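Side-chain contacts in enoyl-CoA hydratase (PDB 3T3W), which probably adds water across the double bond of enoyl-CoA thioesters in lipid metabolism: residues R203-L206 against D207-R211; H256-A259 against M260-S263. All coordinates share one frame; numbering follows the deposited sequence.

In the fold
Both contacts are local, each made within one continuous run of chain, and they follow in series without nesting or crossing. Coming from the N terminus, the chain completes its six-stranded sheet with strand 199-201, and contact 1 (203-211) follows at once, where the loop turns into helix 206-217 and that helix packs on strands 120-124 and 141-145. The chain then runs through helix 222-239 into helix 241-263, whose last two turns form contact 2 (256-263), beside the zinc ion, helix 95-115 and a second subunit. The two contact centres lie about 43 Å apart, on opposite sides of the chain's centre.

Contact 1. Residues R203-L206 against D207-R211; sequences RDRL and DAETR
R205 and E209 form the charged pair at the start of helix 206-217. The arginine meets the carboxylate side-on, giving both NE and NH2 to the same oxygen: NE to OE2 of E209 is 2.9 Å and nearly straight, while NH2 to that OE2 is longer, 3.3 Å, and more bent. OE2 lies in the guanidinium plane and offers NE its anti lone pair, with the carboxylate plane turned 37° from the guanidinium. Bends at chi2 and chi3 fold the R205 chain over toward E209, whose own chain bends at chi2 (-103°) to bring OE2 across.

Among backbone acceptors, R205 O takes the N-H of E209 at 2.9 Å. L206 O has two donors, both from T210: N at 3.0 Å and the hydroxyl OG1 at 2.8 Å, arriving from opposite faces of the carbonyl plane. OG1 sits beside its own backbone N (chi1 -58°), which lets it turn back to the preceding turn, a familiar way for a helical threonine to bond a carbonyl four residues earlier.

This first turn follows strand 199-201 in the crotonase fold, and its inner side rests on the sheet. L206 and T210 run alongside one another into the sheet, and both side chains reach A123 and I143.

Waters bridge the loop to the new helix. One links R203 O to D207 N, and another links D204 O to A208 N; R203 O also takes the N-H of L206 directly. A third joins NH1 of R203 to OD2 of D207, which lie 5.2 Å apart without direct contact. The other carboxylate oxygen of D207, OD1, makes a salt bridge to R71.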
loop_
_atom_site.group_PDB
_atom_site.type_symbol
_atom_site.label_atom_id
_atom_site.label_comp_id
_atom_site.label_asym_id
_atom_site.label_seq_id
_atom_site.Cartn_x
_atom_site.Cartn_y
_atom_site.Cartn_z
ATOM N N ARG F 203 13.064 -23.617 -30.642
ATOM C CA ARG F 203 11.944 -23.149 -31.419
ATOM C C ARG F 203 11.100 -24.298 -31.947
ATOM O O ARG F 203 9.881 -24.294 -31.861
ATOM C CB ARG F 203 12.437 -22.266 -32.587
ATOM C CG ARG F 203 11.410 -21.896 -33.642
ATOM C CD ARG F 203 10.303 -21.031 -33.081
ATOM N NE ARG F 203 9.232 -20.733 -34.079
ATOM C CZ ARG F 203 8.032 -21.322 -34.091
ATOM N NH1 ARG F 203 7.732 -22.283 -33.205
ATOM N NH2 ARG F 203 7.119 -20.964 -34.987
ATOM N N ASP F 204 11.762 -25.332 -32.445
ATOM C CA ASP F 204 11.001 -26.416 -33.041
ATOM C C ASP F 204 10.263 -27.332 -32.053
ATOM O O ASP F 204 9.518 -28.192 -32.492
ATOM C CB ASP F 204 11.869 -27.210 -34.026
ATOM C CG ASP F 204 12.919 -28.046 -33.374
ATOM O OD1 ASP F 204 12.986 -28.207 -32.131
ATOM O OD2 ASP F 204 13.727 -28.604 -34.163
ATOM N N ARG F 205 10.477 -27.151 -30.745
ATOM C CA ARG F 205 9.768 -27.876 -29.704
ATOM C C ARG F 205 8.827 -27.014 -28.894
ATOM O O ARG F 205 8.212 -27.524 -27.960
ATOM C CB ARG F 205 10.736 -28.469 -28.668
ATOM C CG ARG F 205 11.487 -29.652 -29.100
ATOM C CD ARG F 205 11.663 -30.629 -27.947
ATOM N NE ARG F 205 12.370 -30.060 -26.799
ATOM C CZ ARG F 205 13.693 -30.032 -26.669
ATOM N NH1 ARG F 205 14.501 -30.427 -27.643
ATOM N NH2 ARG F 205 14.230 -29.561 -25.563
ATOM N N LEU F 206 8.715 -25.722 -29.229
ATOM C CA LEU F 206 7.912 -24.806 -28.410
ATOM C C LEU F 206 6.462 -25.295 -28.200
ATOM O O LEU F 206 5.974 -25.327 -27.074
ATOM C CB LEU F 206 7.938 -23.431 -29.061
ATOM C CG LEU F 206 7.068 -22.391 -28.361
ATOM C CD1 LEU F 206 7.509 -22.193 -26.908
ATOM C CD2 LEU F 206 7.098 -21.071 -29.152
ATOM N N ASP F 207 5.771 -25.661 -29.282
ATOM C CA ASP F 207 4.403 -26.135 -29.186
ATOM C C ASP F 207 4.267 -27.425 -28.358
ATOM O O ASP F 207 3.384 -27.518 -27.490
ATOM C CB ASP F 207 3.767 -26.322 -30.566
ATOM C CG ASP F 207 3.329 -25.018 -31.191
ATOM O OD1 ASP F 207 2.974 -24.060 -30.438
ATOM O OD2 ASP F 207 3.290 -24.975 -32.455
ATOM N N ALA F 208 5.161 -28.381 -28.584
ATOM C CA ALA F 208 5.110 -29.664 -27.846
ATOM C C ALA F 208 5.380 -29.462 -26.385
ATOM O O ALA F 208 4.682 -30.024 -25.556
ATOM C CB ALA F 208 6.085 -30.741 -28.427
ATOM N N GLU F 209 6.410 -28.681 -26.040
ATOM C CA GLU F 209 6.719 -28.426 -24.627
ATOM C C GLU F 209 5.582 -27.730 -23.925
ATOM O O GLU F 209 5.273 -28.058 -22.783
ATOM C CB GLU F 209 7.949 -27.540 -24.464
ATOM C CG GLU F 209 9.248 -28.121 -24.996
ATOM C CD GLU F 209 10.181 -28.653 -23.929
ATOM O OE1 GLU F 209 9.869 -28.563 -22.726
ATOM O OE2 GLU F 209 11.240 -29.194 -24.321
ATOM N N THR F 210 4.970 -26.736 -24.589
ATOM C CA THR F 210 3.852 -26.017 -24.013
ATOM C C THR F 210 2.649 -26.920 -23.772
ATOM O O THR F 210 2.031 -26.866 -22.705
ATOM C CB THR F 210 3.467 -24.798 -24.898
ATOM O OG1 THR F 210 4.616 -23.961 -25.007
ATOM C CG2 THR F 210 2.343 -23.975 -24.286
ATOM N N ARG F 211 2.305 -27.735 -24.752
ATOM C CA ARG F 211 1.167 -28.604 -24.599
ATOM C C ARG F 211 1.428 -29.661 -23.512
ATOM O O ARG F 211 0.529 -30.041 -22.762
ATOM C CB ARG F 211 0.766 -29.258 -25.898
ATOM C CG ARG F 211 -0.583 -29.946 -25.729
ATOM C CD ARG F 211 -1.214 -30.325 -27.042
ATOM N NE ARG F 211 -2.483 -30.988 -26.808
ATOM C CZ ARG F 211 -3.664 -30.381 -26.733
ATOM N NH1 ARG F 211 -3.761 -29.076 -26.867
ATOM N NH2 ARG F 211 -4.759 -31.120 -26.569
HETATM O O HOH W 1 6.982 -25.563 -32.097
HETATM O O HOH W 2 5.698 -24.263 -34.034
HETATM O O HOH W 3 6.580 -28.396 -31.125
#

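Contact 2. Residues H256-A259 against M260-S263; sequences HGNA and MSVS. With ZN (zinc ion), chain T.
CG of M260 passes H256 O at 3.2 Å, and this oxygen also accepts the N-H of M260; the end of the side chain leads away, to I98 and L93. This is the C-terminal end of long helix 241-263, and H256 is one of its zinc ligands: NE2 binds the zinc ion at 2.1 Å, with a water, H252 one turn earlier, E102 and E163 completing the site. On the other side of the imidazole, ND1 is hydrogen-bonded to P266 O, which fixes the ring's rotation and would probably make NE2 a better donor to the metal.

Two residues on, N258 O has two donors, V262 N and the hydroxyl of S261, whose OG lies 2.8 Å away. With chi1 at 74°, OG stands between its own backbone N and carbonyl carbon and leans back onto that oxygen. S261 OG also bonds L95 N of a second subunit, while N258 OD1 bonds E96 N of that same subunit, so this face of the helix is tied into the interface.

The helix ends at S263. Its N-H and its hydroxyl both go to A259 O, each at 2.9 Å, and W265 N is hydrogen-bonded to the same hydroxyl. S263 OG approaches A259 O from above the carbonyl plane, 41° out of it.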
loop_
_atom_site.group_PDB
_atom_site.type_symbol
_atom_site.label_atom_id
_atom_site.label_comp_id
_atom_site.label_asym_id
_atom_site.label_seq_id
_atom_site.Cartn_x
_atom_site.Cartn_y
_atom_site.Cartn_z
ATOM N N HIS F 256 0.340 10.403 -25.123
ATOM C CA HIS F 256 -0.559 10.701 -26.228
ATOM C C HIS F 256 -0.954 12.151 -26.242
ATOM O O HIS F 256 -1.005 12.767 -27.318
ATOM C CB HIS F 256 -1.832 9.869 -26.199
ATOM C CG HIS F 256 -1.625 8.429 -26.549
ATOM N ND1 HIS F 256 -1.077 8.047 -27.745
ATOM C CD2 HIS F 256 -1.877 7.268 -25.850
ATOM C CE1 HIS F 256 -1.029 6.709 -27.793
ATOM N NE2 HIS F 256 -1.523 6.222 -26.653
ATOM N N GLY F 257 -1.271 12.698 -25.067
ATOM C CA GLY F 257 -1.631 14.096 -24.948
ATOM C C GLY F 257 -0.531 15.005 -25.451
ATOM O O GLY F 257 -0.760 15.975 -26.206
ATOM N N ASN F 258 0.694 14.684 -25.090
ATOM C CA ASN F 258 1.784 15.507 -25.573
ATOM C C ASN F 258 2.030 15.377 -27.076
ATOM O O ASN F 258 2.259 16.389 -27.781
ATOM C CB ASN F 258 3.069 15.200 -24.838
ATOM C CG ASN F 258 4.166 16.188 -25.161
ATOM O OD1 ASN F 258 3.996 17.370 -24.960
ATOM N ND2 ASN F 258 5.303 15.692 -25.661
ATOM N N ALA F 259 1.986 14.162 -27.589
ATOM C CA ALA F 259 2.218 13.906 -29.033
ATOM C C ALA F 259 1.191 14.657 -29.864
ATOM O O ALA F 259 1.526 15.277 -30.894
ATOM C CB ALA F 259 2.143 12.416 -29.323
ATOM N N MET F 260 -0.058 14.675 -29.384
ATOM C CA MET F 260 -1.126 15.432 -30.082
ATOM C C MET F 260 -0.885 16.938 -30.030
ATOM O O MET F 260 -1.116 17.649 -31.040
ATOM C CB MET F 260 -2.502 15.117 -29.521
ATOM C CG MET F 260 -2.895 13.675 -29.697
ATOM S SD MET F 260 -4.462 13.361 -28.860
ATOM C CE MET F 260 -5.438 13.717 -30.303
ATOM N N SER F 261 -0.393 17.442 -28.896
ATOM C CA SER F 261 -0.114 18.875 -28.762
ATOM C C SER F 261 1.031 19.297 -29.666
ATOM O O SER F 261 1.068 20.463 -30.081
ATOM C CB SER F 261 0.174 19.290 -27.305
ATOM O OG SER F 261 1.457 18.882 -26.852
ATOM N N VAL F 262 1.935 18.367 -29.988
ATOM C CA VAL F 262 3.108 18.656 -30.828
ATOM C C VAL F 262 2.750 18.576 -32.321
ATOM O O VAL F 262 3.128 19.470 -33.080
ATOM C CB VAL F 262 4.295 17.699 -30.547
ATOM C CG1 VAL F 262 5.371 17.833 -31.626
ATOM C CG2 VAL F 262 4.910 17.933 -29.154
ATOM N N SER F 263 1.995 17.538 -32.714
ATOM C CA SER F 263 1.738 17.186 -34.141
ATOM C C SER F 263 0.279 16.996 -34.558
ATOM O O SER F 263 0.004 16.860 -35.756
ATOM C CB SER F 263 2.416 15.846 -34.455
ATOM O OG SER F 263 1.776 14.793 -33.726
HETATM ZN ZN ZN T . -1.575 4.154 -26.238
HETATM O O HOH W 4 0.009 3.741 -27.573
#